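PDB 1RWZ: DNA polymerase sliding clamp from Archaeoglobus fulgidus, which encircles DNA as a homotrimeric ring and probably serves as a moving platform that tethers the replicative polymerase and other DNA-processing proteins to the duplex. Local coordinates for residues E24-F29 and E64-V69; V44-V49 and K118-P123; I131-G136 and D209-H214. All blocks are in the same frame, centred on the assembly; numbering follows the deposited sequence.

Contact 1 (E24-F29 and E64-V69); sequences EARIHF and EKTIGV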
ATOM      1  N   GLU A  24      -7.572 -23.576 -14.736  1.00 24.37           N
ATOM      2  CA  GLU A  24      -8.275 -24.793 -14.339  1.00 24.91           C
ATOM      3  C   GLU A  24      -7.208 -25.832 -14.053  1.00 23.87           C
ATOM      4  O   GLU A  24      -6.133 -25.798 -14.653  1.00 23.41           O
ATOM      5  CB  GLU A  24      -9.152 -25.332 -15.468  1.00 28.23           C
ATOM      6  CG  GLU A  24     -10.057 -24.331 -16.140  1.00 32.57           C
ATOM      7  CD  GLU A  24     -10.898 -24.986 -17.213  1.00 34.50           C
ATOM      8  OE1 GLU A  24     -10.320 -25.702 -18.061  1.00 36.78           O
ATOM      9  OE2 GLU A  24     -12.132 -24.791 -17.211  1.00 36.68           O
ATOM     10  N   ALA A  25      -7.502 -26.771 -13.164  1.00 22.60           N
ATOM     11  CA  ALA A  25      -6.526 -27.797 -12.841  1.00 21.98           C
ATOM     12  C   ALA A  25      -7.135 -29.014 -12.175  1.00 21.27           C
ATOM     13  O   ALA A  25      -8.190 -28.932 -11.541  1.00 21.64           O
ATOM     14  CB  ALA A  25      -5.437 -27.209 -11.944  1.00 21.92           C
ATOM     15  N   ARG A  26      -6.468 -30.153 -12.334  1.00 20.33           N
ATOM     16  CA  ARG A  26      -6.913 -31.386 -11.706  1.00 20.42           C
ATOM     17  C   ARG A  26      -6.225 -31.447 -10.352  1.00 20.10           C
ATOM     18  O   ARG A  26      -5.009 -31.279 -10.268  1.00 19.75           O
ATOM     19  CB  ARG A  26      -6.483 -32.616 -12.508  1.00 22.49           C
ATOM     20  CG  ARG A  26      -7.231 -32.863 -13.807  1.00 25.41           C
ATOM     21  CD  ARG A  26      -6.940 -34.284 -14.294  1.00 28.26           C
ATOM     22  NE  ARG A  26      -7.414 -34.530 -15.653  1.00 30.26           N
ATOM     23  CZ  ARG A  26      -6.980 -33.869 -16.720  1.00 30.86           C
ATOM     24  NH1 ARG A  26      -6.063 -32.924 -16.582  1.00 30.62           N
ATOM     25  NH2 ARG A  26      -7.459 -34.156 -17.924  1.00 31.49           N
ATOM     26  N   ILE A  27      -6.997 -31.679  -9.300  1.00 19.18           N
ATOM     27  CA  ILE A  27      -6.439 -31.781  -7.957  1.00 19.20           C
ATOM     28  C   ILE A  27      -6.634 -33.213  -7.488  1.00 19.07           C
ATOM     29  O   ILE A  27      -7.758 -33.709  -7.433  1.00 19.58           O
ATOM     30  CB  ILE A  27      -7.151 -30.842  -6.964  1.00 19.17           C
ATOM     31  CG1 ILE A  27      -7.110 -29.403  -7.485  1.00 19.75           C
ATOM     32  CG2 ILE A  27      -6.496 -30.956  -5.591  1.00 19.84           C
ATOM     33  CD1 ILE A  27      -5.731 -28.878  -7.752  1.00 20.71           C
ATOM     34  N   HIS A  28      -5.533 -33.875  -7.153  1.00 19.17           N
ATOM     35  CA  HIS A  28      -5.581 -35.256  -6.705  1.00 19.14           C
ATOM     36  C   HIS A  28      -5.462 -35.359  -5.194  1.00 19.86           C
ATOM     37  O   HIS A  28      -4.518 -34.834  -4.602  1.00 18.96           O
ATOM     38  CB  HIS A  28      -4.430 -36.056  -7.323  1.00 20.64           C
ATOM     39  CG  HIS A  28      -4.375 -35.992  -8.818  1.00 22.22           C
ATOM     40  ND1 HIS A  28      -5.134 -36.810  -9.627  1.00 23.70           N
ATOM     41  CD2 HIS A  28      -3.662 -35.196  -9.649  1.00 22.11           C
ATOM     42  CE1 HIS A  28      -4.892 -36.518 -10.894  1.00 23.24           C
ATOM     43  NE2 HIS A  28      -4.003 -35.543 -10.934  1.00 24.48           N
ATOM     44  N   PHE A  29      -6.427 -36.026  -4.572  1.00 18.90           N
ATOM     45  CA  PHE A  29      -6.373 -36.252  -3.140  1.00 19.57           C
ATOM     46  C   PHE A  29      -5.936 -37.701  -3.011  1.00 20.02           C
ATOM     47  O   PHE A  29      -6.735 -38.628  -3.174  1.00 20.52           O
ATOM     48  CB  PHE A  29      -7.736 -36.031  -2.489  1.00 19.86           C
ATOM     49  CG  PHE A  29      -8.101 -34.585  -2.349  1.00 20.23           C
ATOM     50  CD1 PHE A  29      -8.678 -33.892  -3.408  1.00 20.45           C
ATOM     51  CD2 PHE A  29      -7.826 -33.900  -1.170  1.00 20.58           C
ATOM     52  CE1 PHE A  29      -8.975 -32.533  -3.294  1.00 20.80           C
ATOM     53  CE2 PHE A  29      -8.119 -32.543  -1.045  1.00 20.57           C
ATOM     54  CZ  PHE A  29      -8.694 -31.858  -2.108  1.00 21.65           C
ATOM     55  N   GLU A  64      -8.878 -42.561  -2.998  1.00 32.03           N
ATOM     56  CA  GLU A  64      -8.132 -41.495  -3.654  1.00 31.39           C
ATOM     57  C   GLU A  64      -9.059 -40.921  -4.713  1.00 31.57           C
ATOM     58  O   GLU A  64      -9.700 -41.666  -5.456  1.00 32.15           O
ATOM     59  CB  GLU A  64      -6.859 -42.041  -4.297  1.00 31.37           C
ATOM     60  CG  GLU A  64      -5.913 -42.708  -3.306  1.00 30.90           C
ATOM     61  CD  GLU A  64      -4.535 -42.941  -3.889  1.00 31.19           C
ATOM     62  OE1 GLU A  64      -4.455 -43.380  -5.054  1.00 31.14           O
ATOM     63  OE2 GLU A  64      -3.533 -42.695  -3.182  1.00 29.74           O
ATOM     64  N   LYS A  65      -9.141 -39.599  -4.780  1.00 30.40           N
ATOM     65  CA  LYS A  65     -10.032 -38.965  -5.737  1.00 30.06           C
ATOM     66  C   LYS A  65      -9.406 -37.786  -6.461  1.00 28.89           C
ATOM     67  O   LYS A  65      -8.581 -37.062  -5.905  1.00 28.41           O
ATOM     68  CB  LYS A  65     -11.303 -38.497  -5.023  1.00 31.38           C
ATOM     69  CG  LYS A  65     -12.332 -37.849  -5.940  1.00 33.17           C
ATOM     70  CD  LYS A  65     -13.437 -37.170  -5.143  1.00 35.52           C
ATOM     71  CE  LYS A  65     -14.200 -38.159  -4.280  1.00 36.94           C
ATOM     72  NZ  LYS A  65     -15.226 -37.478  -3.434  1.00 38.37           N
ATOM     73  N   THR A  66      -9.811 -37.606  -7.713  1.00 27.41           N
ATOM     74  CA  THR A  66      -9.329 -36.506  -8.530  1.00 26.27           C
ATOM     75  C   THR A  66     -10.519 -35.606  -8.841  1.00 25.15           C
ATOM     76  O   THR A  66     -11.575 -36.090  -9.246  1.00 24.55           O
ATOM     77  CB  THR A  66      -8.743 -37.007  -9.863  1.00 26.56           C
ATOM     78  OG1 THR A  66      -7.653 -37.899  -9.603  1.00 27.45           O
ATOM     79  CG2 THR A  66      -8.250 -35.833 -10.700  1.00 26.84           C
ATOM     80  N   ILE A  67     -10.358 -34.304  -8.636  1.00 23.42           N
ATOM     81  CA  ILE A  67     -11.429 -33.359  -8.931  1.00 22.29           C
ATOM     82  C   ILE A  67     -10.913 -32.285  -9.881  1.00 21.86           C
ATOM     83  O   ILE A  67      -9.709 -32.032  -9.950  1.00 21.97           O
ATOM     84  CB  ILE A  67     -11.976 -32.675  -7.646  1.00 22.11           C
ATOM     85  CG1 ILE A  67     -10.845 -31.940  -6.915  1.00 21.61           C
ATOM     86  CG2 ILE A  67     -12.627 -33.714  -6.739  1.00 21.83           C
ATOM     87  CD1 ILE A  67     -11.322 -31.097  -5.743  1.00 22.11           C
ATOM     88  N   GLY A  68     -11.827 -31.681 -10.634  1.00 21.07           N
ATOM     89  CA  GLY A  68     -11.463 -30.622 -11.557  1.00 20.88           C
ATOM     90  C   GLY A  68     -11.866 -29.316 -10.906  1.00 21.03           C
ATOM     91  O   GLY A  68     -13.015 -29.155 -10.505  1.00 21.26           O
ATOM     92  N   VAL A  69     -10.936 -28.373 -10.810  1.00 22.01           N
ATOM     93  CA  VAL A  69     -11.226 -27.111 -10.149  1.00 22.54           C
ATOM     94  C   VAL A  69     -10.960 -25.853 -10.968  1.00 22.99           C
ATOM     95  O   VAL A  69      -9.954 -25.751 -11.675  1.00 22.35           O
ATOM     96  CB  VAL A  69     -10.414 -27.004  -8.834  1.00 23.22           C
ATOM     97  CG1 VAL A  69     -10.804 -25.750  -8.074  1.00 24.07           C
ATOM     98  CG2 VAL A  69     -10.643 -28.236  -7.983  1.00 23.38           C
TER
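A25, I27 and F29 pair with V69, I67 and K65 as hydrogen-bonded antiparallel pairs, two backbone bonds to each, while R26-G68 and H28-T66 are the non-hydrogen-bonded pairs between; the segment axes approach to 4.6 Å. The clearest polar side-chain match lies at H28 and T66. The two side chains run alongside each other and point the same way, and OG1 sits at the edge of the imidazole, near its plane. H28 ND1 and T66 OG1 are hydrogen-bonded at 2.7 Å. With OG1 beside its own backbone N (chi1 -60°), T66 also brings its methyl in, and CG2 packs 3.4 Å from H28 CE1. NE2 at the far side of the ring is held by E119. R26 lays its aliphatic part across the same methyl, CD to T66 CG2 at 4.1 Å, before its extended chain carries the guanidinium away to the backbone O of R117. The opposite face of the ladder is largely apolar; K65 starts there but carries its amine away to the backbone O of D93. I67 directs CG1 between its backbone N and carbonyl carbon (chi1 58°), which takes CD1 to the edge of the F29 ring, 3.7 Å from CE1. I27 CG1 in turn meets V69 CG2 at 3.8 Å. M71 and I74 of helix 71-78 and I2 of strand 2-7 continue this layer. The strand pair thus divides its chemistry between a mostly hydrocarbon face and a polar one, where bonds to both nitrogens fix the rotation of the imidazole and a carboxylate may favour its charged form.

Contact 2 (V44-V49 and K118-P123); sequences VAMVIV and KEPRIP
M46 reaches out from its strand and puts its terminal methyl against the loop: CE lies 3.4 Å from the backbone O of R121 and 3.8 Å from CB of the P120 ring, which it crosses at an angle. The sulfur takes a different neighbour. SD lies 4.1 Å from CD of the P123 ring, and the thioether end is therefore bordered by two prolines with the R121 carbonyl between them in sequence. One step along the strand's same face, I48 CD1 touches I122 CG2 at 4.1 Å, a looser hydrocarbon contact. Reach explains the pattern. M46 runs straight out, CG opposite the backbone N (chi1 180°), and bends only at the last torsion (chi3 -86°), which swings CE toward P120. The CA atoms of M46 and P120 stay 8.9 Å apart, so side chains span the gap between the two backbones. Further out, V39 packs on both M46 and P120, R37 NH1 donates to the backbone O of P120, and I237 of strand 232-238 supports I48 and P123. The segment 118-123 belongs to the connection between the two domains, which in PCNA clamps borders the surface groove where partner proteins dock. Apart from the methyl lying against a carbonyl, strand 45-52 itself offers the loop apolar packing, while directed bonds come from neighbours: R37 to P120, and H28 to E119.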
ATOM      1  N   VAL A  44       5.828 -23.222 -21.678  1.00 22.19           N
ATOM      2  CA  VAL A  44       7.152 -22.731 -21.331  1.00 20.19           C
ATOM      3  C   VAL A  44       7.466 -23.064 -19.875  1.00 19.47           C
ATOM      4  O   VAL A  44       8.627 -23.204 -19.497  1.00 17.77           O
ATOM      5  CB  VAL A  44       7.230 -21.204 -21.534  1.00 20.96           C
ATOM      6  CG1 VAL A  44       8.581 -20.680 -21.093  1.00 21.63           C
ATOM      7  CG2 VAL A  44       6.986 -20.863 -23.007  1.00 22.30           C
ATOM      8  N   ALA A  45       6.422 -23.206 -19.066  1.00 18.72           N
ATOM      9  CA  ALA A  45       6.599 -23.508 -17.648  1.00 18.63           C
ATOM     10  C   ALA A  45       5.589 -24.522 -17.131  1.00 18.42           C
ATOM     11  O   ALA A  45       4.471 -24.624 -17.641  1.00 19.98           O
ATOM     12  CB  ALA A  45       6.500 -22.221 -16.840  1.00 19.21           C
ATOM     13  N   MET A  46       5.995 -25.270 -16.109  1.00 17.06           N
ATOM     14  CA  MET A  46       5.146 -26.271 -15.485  1.00 17.66           C
ATOM     15  C   MET A  46       5.213 -26.056 -13.975  1.00 16.37           C
ATOM     16  O   MET A  46       6.202 -25.534 -13.464  1.00 14.86           O
ATOM     17  CB  MET A  46       5.654 -27.679 -15.825  1.00 20.49           C
ATOM     18  CG  MET A  46       4.840 -28.827 -15.223  1.00 25.07           C
ATOM     19  SD  MET A  46       5.581 -30.472 -15.504  1.00 30.40           S
ATOM     20  CE  MET A  46       4.941 -30.885 -17.110  1.00 30.46           C
ATOM     21  N   VAL A  47       4.152 -26.438 -13.276  1.00 15.69           N
ATOM     22  CA  VAL A  47       4.123 -26.324 -11.821  1.00 15.52           C
ATOM     23  C   VAL A  47       3.687 -27.672 -11.257  1.00 15.39           C
ATOM     24  O   VAL A  47       2.794 -28.328 -11.796  1.00 15.68           O
ATOM     25  CB  VAL A  47       3.155 -25.203 -11.343  1.00 15.64           C
ATOM     26  CG1 VAL A  47       1.724 -25.513 -11.762  1.00 16.71           C
ATOM     27  CG2 VAL A  47       3.259 -25.045  -9.817  1.00 15.54           C
ATOM     28  N   ILE A  48       4.347 -28.101 -10.189  1.00 14.81           N
ATOM     29  CA  ILE A  48       4.034 -29.368  -9.555  1.00 15.25           C
ATOM     30  C   ILE A  48       3.879 -29.058  -8.074  1.00 15.25           C
ATOM     31  O   ILE A  48       4.829 -28.605  -7.438  1.00 14.37           O
ATOM     32  CB  ILE A  48       5.178 -30.379  -9.723  1.00 16.27           C
ATOM     33  CG1 ILE A  48       5.542 -30.527 -11.207  1.00 17.43           C
ATOM     34  CG2 ILE A  48       4.764 -31.720  -9.128  1.00 16.63           C
ATOM     35  CD1 ILE A  48       6.863 -31.250 -11.446  1.00 19.81           C
ATOM     36  N   VAL A  49       2.683 -29.295  -7.546  1.00 14.85           N
ATOM     37  CA  VAL A  49       2.385 -29.026  -6.144  1.00 15.13           C
ATOM     38  C   VAL A  49       2.148 -30.307  -5.357  1.00 15.07           C
ATOM     39  O   VAL A  49       1.402 -31.188  -5.784  1.00 15.18           O
ATOM     40  CB  VAL A  49       1.118 -28.142  -5.995  1.00 15.25           C
ATOM     41  CG1 VAL A  49       0.759 -27.988  -4.518  1.00 17.28           C
ATOM     42  CG2 VAL A  49       1.348 -26.778  -6.621  1.00 16.58           C
ATOM     43  N   LYS A 118      -5.324 -32.591 -20.667  1.00 40.77           N
ATOM     44  CA  LYS A 118      -4.678 -33.836 -20.260  1.00 41.32           C
ATOM     45  C   LYS A 118      -3.619 -33.643 -19.185  1.00 40.98           C
ATOM     46  O   LYS A 118      -2.841 -32.691 -19.224  1.00 41.00           O
ATOM     47  CB  LYS A 118      -4.037 -34.519 -21.474  1.00 42.18           C
ATOM     48  CG  LYS A 118      -5.019 -35.195 -22.418  1.00 43.69           C
ATOM     49  CD  LYS A 118      -5.643 -36.425 -21.773  1.00 44.49           C
ATOM     50  CE  LYS A 118      -6.555 -37.160 -22.745  1.00 44.92           C
ATOM     51  NZ  LYS A 118      -7.139 -38.392 -22.138  1.00 45.26           N
ATOM     52  N   GLU A 119      -3.596 -34.562 -18.227  1.00 40.53           N
ATOM     53  CA  GLU A 119      -2.632 -34.517 -17.137  1.00 40.34           C
ATOM     54  C   GLU A 119      -1.225 -34.649 -17.722  1.00 39.81           C
ATOM     55  O   GLU A 119      -0.910 -35.644 -18.377  1.00 39.86           O
ATOM     56  CB  GLU A 119      -2.901 -35.669 -16.169  1.00 40.53           C
ATOM     57  CG  GLU A 119      -2.200 -35.554 -14.830  1.00 41.07           C
ATOM     58  CD  GLU A 119      -2.799 -34.478 -13.950  1.00 41.04           C
ATOM     59  OE1 GLU A 119      -2.415 -34.405 -12.768  1.00 41.54           O
ATOM     60  OE2 GLU A 119      -3.652 -33.704 -14.434  1.00 41.78           O
ATOM     61  N   PRO A 120      -0.360 -33.646 -17.497  1.00 39.17           N
ATOM     62  CA  PRO A 120       1.012 -33.679 -18.017  1.00 38.97           C
ATOM     63  C   PRO A 120       1.928 -34.634 -17.254  1.00 39.13           C
ATOM     64  O   PRO A 120       1.705 -34.913 -16.076  1.00 39.11           O
ATOM     65  CB  PRO A 120       1.458 -32.227 -17.888  1.00 38.59           C
ATOM     66  CG  PRO A 120       0.771 -31.796 -16.631  1.00 38.68           C
ATOM     67  CD  PRO A 120      -0.625 -32.372 -16.804  1.00 38.62           C
ATOM     68  N   ARG A 121       2.956 -35.134 -17.932  1.00 38.95           N
ATOM     69  CA  ARG A 121       3.909 -36.047 -17.312  1.00 39.01           C
ATOM     70  C   ARG A 121       5.094 -35.273 -16.743  1.00 38.38           C
ATOM     71  O   ARG A 121       5.488 -34.241 -17.281  1.00 37.82           O
ATOM     72  CB  ARG A 121       4.420 -37.073 -18.330  1.00 40.03           C
ATOM     73  CG  ARG A 121       3.375 -38.076 -18.802  1.00 42.02           C
ATOM     74  CD  ARG A 121       4.010 -39.151 -19.677  1.00 43.96           C
ATOM     75  NE  ARG A 121       3.049 -40.172 -20.086  1.00 45.75           N
ATOM     76  CZ  ARG A 121       3.361 -41.247 -20.805  1.00 46.66           C
ATOM     77  NH1 ARG A 121       4.614 -41.447 -21.197  1.00 47.16           N
ATOM     78  NH2 ARG A 121       2.421 -42.124 -21.130  1.00 47.19           N
ATOM     79  N   ILE A 122       5.655 -35.777 -15.650  1.00 38.00           N
ATOM     80  CA  ILE A 122       6.801 -35.134 -15.017  1.00 38.17           C
ATOM     81  C   ILE A 122       8.083 -35.544 -15.736  1.00 39.07           C
ATOM     82  O   ILE A 122       8.426 -36.723 -15.790  1.00 38.82           O
ATOM     83  CB  ILE A 122       6.914 -35.535 -13.530  1.00 37.50           C
ATOM     84  CG1 ILE A 122       5.652 -35.100 -12.778  1.00 37.04           C
ATOM     85  CG2 ILE A 122       8.151 -34.894 -12.910  1.00 37.23           C
ATOM     86  CD1 ILE A 122       5.612 -35.546 -11.332  1.00 37.21           C
ATOM     87  N   PRO A 123       8.812 -34.568 -16.297  1.00 40.26           N
ATOM     88  CA  PRO A 123      10.059 -34.870 -17.008  1.00 40.94           C
ATOM     89  C   PRO A 123      11.135 -35.444 -16.089  1.00 41.72           C
ATOM     90  O   PRO A 123      11.357 -34.936 -14.994  1.00 42.06           O
ATOM     91  CB  PRO A 123      10.453 -33.515 -17.592  1.00 41.25           C
ATOM     92  CG  PRO A 123       9.941 -32.552 -16.562  1.00 40.77           C
ATOM     93  CD  PRO A 123       8.570 -33.114 -16.251  1.00 40.37           C
TER

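Contact 3 (I131-G136 and D209-H214); sequences IVMDAG and DLLTIH
V132 lays its CG1 methyl over the end of L210, 3.6 Å from CD1, and its CG2 beside T212, 3.7 Å from OG1. The valine and threonine run side by side, pointing the same way, whereas L210 comes in across the valine. L210 itself starts away from the neighbouring strand; with CG opposite the backbone N (chi1 -165°), its branch folds back onto the valine. On the other face of the ladder the side chains of I131, M133, L211 and I213 gather. M133 places CG between its backbone N and carbonyl carbon (chi1 61°), and with an extended chi2 this puts SD 4.2 Å from I213 CD1; the bend at chi3 then turns only the terminal methyl. I131 and I213 meet nearer the backbone, CB to CB at 4.1 Å. Paired main-chain bonds join I131 with I213 and M133 with L211, after which the pattern changes. At D134 the side chains of the two strands diverge, and the first segment passes directly into a helix. A135 N still donates to D209 O at 2.8 Å, now from the helix's first turn, and A135 CB packs 4.1 Å from L211 CB. D134 is the N-cap: OD2 accepts from G136 N at 2.8 Å, a weak bond bent to 121°, and also from E137 N. Its other oxygen, OD1, takes the N-H of G208, which ties the helix start to the turn ahead of strand 210-215. The aspartate therefore serves two backbone groups with one oxygen and a third with the other. F138 of helix 135-146 covers M133, L211 and I213, I182 lies against V132 and L210 on the opposite face, and strand 221-227 continues the sheet beyond segment 209-214.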
ATOM      1  N   ILE A 131      21.657 -26.564  -6.066  1.00 14.67           N
ATOM      2  CA  ILE A 131      21.919 -25.391  -5.246  1.00 14.46           C
ATOM      3  C   ILE A 131      20.763 -25.161  -4.282  1.00 14.35           C
ATOM      4  O   ILE A 131      19.614 -25.075  -4.707  1.00 14.10           O
ATOM      5  CB  ILE A 131      22.068 -24.124  -6.136  1.00 14.43           C
ATOM      6  CG1 ILE A 131      23.120 -24.359  -7.225  1.00 14.54           C
ATOM      7  CG2 ILE A 131      22.460 -22.928  -5.289  1.00 15.14           C
ATOM      8  CD1 ILE A 131      22.530 -24.629  -8.602  1.00 16.13           C
ATOM      9  N   VAL A 132      21.065 -25.065  -2.989  1.00 13.77           N
ATOM     10  CA  VAL A 132      20.029 -24.825  -1.987  1.00 13.41           C
ATOM     11  C   VAL A 132      20.304 -23.475  -1.331  1.00 13.58           C
ATOM     12  O   VAL A 132      21.410 -23.221  -0.843  1.00 13.53           O
ATOM     13  CB  VAL A 132      20.006 -25.938  -0.912  1.00 14.11           C
ATOM     14  CG1 VAL A 132      18.871 -25.679   0.086  1.00 14.05           C
ATOM     15  CG2 VAL A 132      19.807 -27.293  -1.576  1.00 14.32           C
ATOM     16  N   MET A 133      19.297 -22.607  -1.338  1.00 13.26           N
ATOM     17  CA  MET A 133      19.434 -21.265  -0.781  1.00 14.46           C
ATOM     18  C   MET A 133      18.104 -20.753  -0.255  1.00 14.12           C
ATOM     19  O   MET A 133      17.088 -21.445  -0.312  1.00 14.61           O
ATOM     20  CB  MET A 133      19.944 -20.305  -1.864  1.00 15.14           C
ATOM     21  CG  MET A 133      19.001 -20.177  -3.062  1.00 16.61           C
ATOM     22  SD  MET A 133      19.671 -19.164  -4.408  1.00 18.76           S
ATOM     23  CE  MET A 133      19.750 -17.590  -3.600  1.00 18.38           C
ATOM     24  N   ASP A 134      18.120 -19.532   0.265  1.00 14.17           N
ATOM     25  CA  ASP A 134      16.906 -18.910   0.770  1.00 14.33           C
ATOM     26  C   ASP A 134      16.135 -18.369  -0.431  1.00 13.73           C
ATOM     27  O   ASP A 134      16.712 -17.697  -1.282  1.00 14.13           O
ATOM     28  CB  ASP A 134      17.253 -17.754   1.700  1.00 16.23           C
ATOM     29  CG  ASP A 134      16.023 -17.084   2.265  1.00 17.99           C
ATOM     30  OD1 ASP A 134      15.464 -17.604   3.251  1.00 20.50           O
ATOM     31  OD2 ASP A 134      15.605 -16.047   1.709  1.00 20.88           O
ATOM     32  N   ALA A 135      14.840 -18.660  -0.496  1.00 14.49           N
ATOM     33  CA  ALA A 135      14.005 -18.210  -1.609  1.00 14.89           C
ATOM     34  C   ALA A 135      13.910 -16.688  -1.687  1.00 16.39           C
ATOM     35  O   ALA A 135      13.784 -16.124  -2.776  1.00 15.16           O
ATOM     36  CB  ALA A 135      12.614 -18.815  -1.492  1.00 15.04           C
ATOM     37  N   GLY A 136      13.973 -16.028  -0.532  1.00 16.35           N
ATOM     38  CA  GLY A 136      13.896 -14.577  -0.511  1.00 17.36           C
ATOM     39  C   GLY A 136      15.106 -13.941  -1.162  1.00 18.08           C
ATOM     40  O   GLY A 136      14.995 -12.919  -1.847  1.00 18.99           O
ATOM     41  N   ASP A 209      11.747 -19.178   3.204  1.00 15.75           N
ATOM     42  CA  ASP A 209      11.318 -20.345   2.433  1.00 15.55           C
ATOM     43  C   ASP A 209      12.562 -20.945   1.791  1.00 15.31           C
ATOM     44  O   ASP A 209      13.477 -20.219   1.403  1.00 15.32           O
ATOM     45  CB  ASP A 209      10.312 -19.945   1.345  1.00 15.54           C
ATOM     46  CG  ASP A 209       8.981 -19.480   1.917  1.00 16.86           C
ATOM     47  OD1 ASP A 209       8.480 -20.129   2.858  1.00 17.63           O
ATOM     48  OD2 ASP A 209       8.428 -18.476   1.416  1.00 17.22           O
ATOM     49  N   LEU A 210      12.608 -22.269   1.681  1.00 15.03           N
ATOM     50  CA  LEU A 210      13.769 -22.922   1.091  1.00 14.16           C
ATOM     51  C   LEU A 210      13.592 -23.087  -0.413  1.00 13.60           C
ATOM     52  O   LEU A 210      12.485 -23.333  -0.893  1.00 13.24           O
ATOM     53  CB  LEU A 210      13.985 -24.304   1.717  1.00 15.16           C
ATOM     54  CG  LEU A 210      15.347 -24.957   1.470  1.00 15.34           C
ATOM     55  CD1 LEU A 210      16.420 -24.203   2.261  1.00 15.97           C
ATOM     56  CD2 LEU A 210      15.312 -26.424   1.897  1.00 16.57           C
ATOM     57  N   LEU A 211      14.684 -22.927  -1.149  1.00 11.94           N
ATOM     58  CA  LEU A 211      14.654 -23.107  -2.597  1.00 11.88           C
ATOM     59  C   LEU A 211      15.794 -24.023  -2.988  1.00 11.33           C
ATOM     60  O   LEU A 211      16.938 -23.797  -2.602  1.00 11.20           O
ATOM     61  CB  LEU A 211      14.816 -21.772  -3.331  1.00 11.46           C
ATOM     62  CG  LEU A 211      15.097 -21.902  -4.836  1.00 12.06           C
ATOM     63  CD1 LEU A 211      13.926 -22.593  -5.548  1.00 12.56           C
ATOM     64  CD2 LEU A 211      15.342 -20.530  -5.417  1.00 13.58           C
ATOM     65  N   THR A 212      15.471 -25.073  -3.735  1.00 11.10           N
ATOM     66  CA  THR A 212      16.478 -26.001  -4.218  1.00 11.48           C
ATOM     67  C   THR A 212      16.430 -25.878  -5.730  1.00 11.67           C
ATOM     68  O   THR A 212      15.381 -26.090  -6.344  1.00 11.39           O
ATOM     69  CB  THR A 212      16.159 -27.454  -3.831  1.00 12.11           C
ATOM     70  OG1 THR A 212      16.165 -27.575  -2.402  1.00 13.32           O
ATOM     71  CG2 THR A 212      17.198 -28.415  -4.432  1.00 13.94           C
ATOM     72  N   ILE A 213      17.561 -25.518  -6.319  1.00 11.01           N
ATOM     73  CA  ILE A 213      17.646 -25.362  -7.765  1.00 12.07           C
ATOM     74  C   ILE A 213      18.385 -26.549  -8.361  1.00 12.19           C
ATOM     75  O   ILE A 213      19.465 -26.900  -7.892  1.00 13.01           O
ATOM     76  CB  ILE A 213      18.435 -24.092  -8.139  1.00 12.32           C
ATOM     77  CG1 ILE A 213      17.801 -22.864  -7.482  1.00 12.75           C
ATOM     78  CG2 ILE A 213      18.489 -23.942  -9.667  1.00 12.17           C
ATOM     79  CD1 ILE A 213      18.627 -21.594  -7.638  1.00 13.86           C
ATOM     80  N   HIS A 214      17.794 -27.170  -9.379  1.00 12.34           N
ATOM     81  CA  HIS A 214      18.428 -28.285 -10.087  1.00 13.01           C
ATOM     82  C   HIS A 214      18.729 -27.675 -11.455  1.00 12.91           C
ATOM     83  O   HIS A 214      17.816 -27.276 -12.178  1.00 12.67           O
ATOM     84  CB  HIS A 214      17.461 -29.463 -10.204  1.00 14.55           C
ATOM     85  CG  HIS A 214      17.072 -30.050  -8.883  1.00 17.27           C
ATOM     86  ND1 HIS A 214      17.882 -30.921  -8.185  1.00 18.95           N
ATOM     87  CD2 HIS A 214      15.974 -29.862  -8.114  1.00 18.46           C
ATOM     88  CE1 HIS A 214      17.299 -31.244  -7.045  1.00 19.08           C
ATOM     89  NE2 HIS A 214      16.140 -30.614  -6.976  1.00 18.22           N
TER

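All three contacts involve the long antiparallel sheet that runs through both domains of the subunit. Contact 1 joins an outermost strand, 65-70, to its neighbour, contact 2 lies over strand 45-52 near the middle, and contact 3 falls in the C-terminal half. The centre of contact 2 is about 14 Å from that of contact 1 and about 20 Å from that of contact 3; contacts 1 and 3, with centres about 28 Å apart, sit on opposite sides of the chain's centre. Segments of contacts 1 and 2 alternate along the chain, and E119 of the connecting loop links them directly; contact 3 opens only afterwards. The connecting loop is thus held against the N-terminal domain, and the chain then continues into the C-terminal domain.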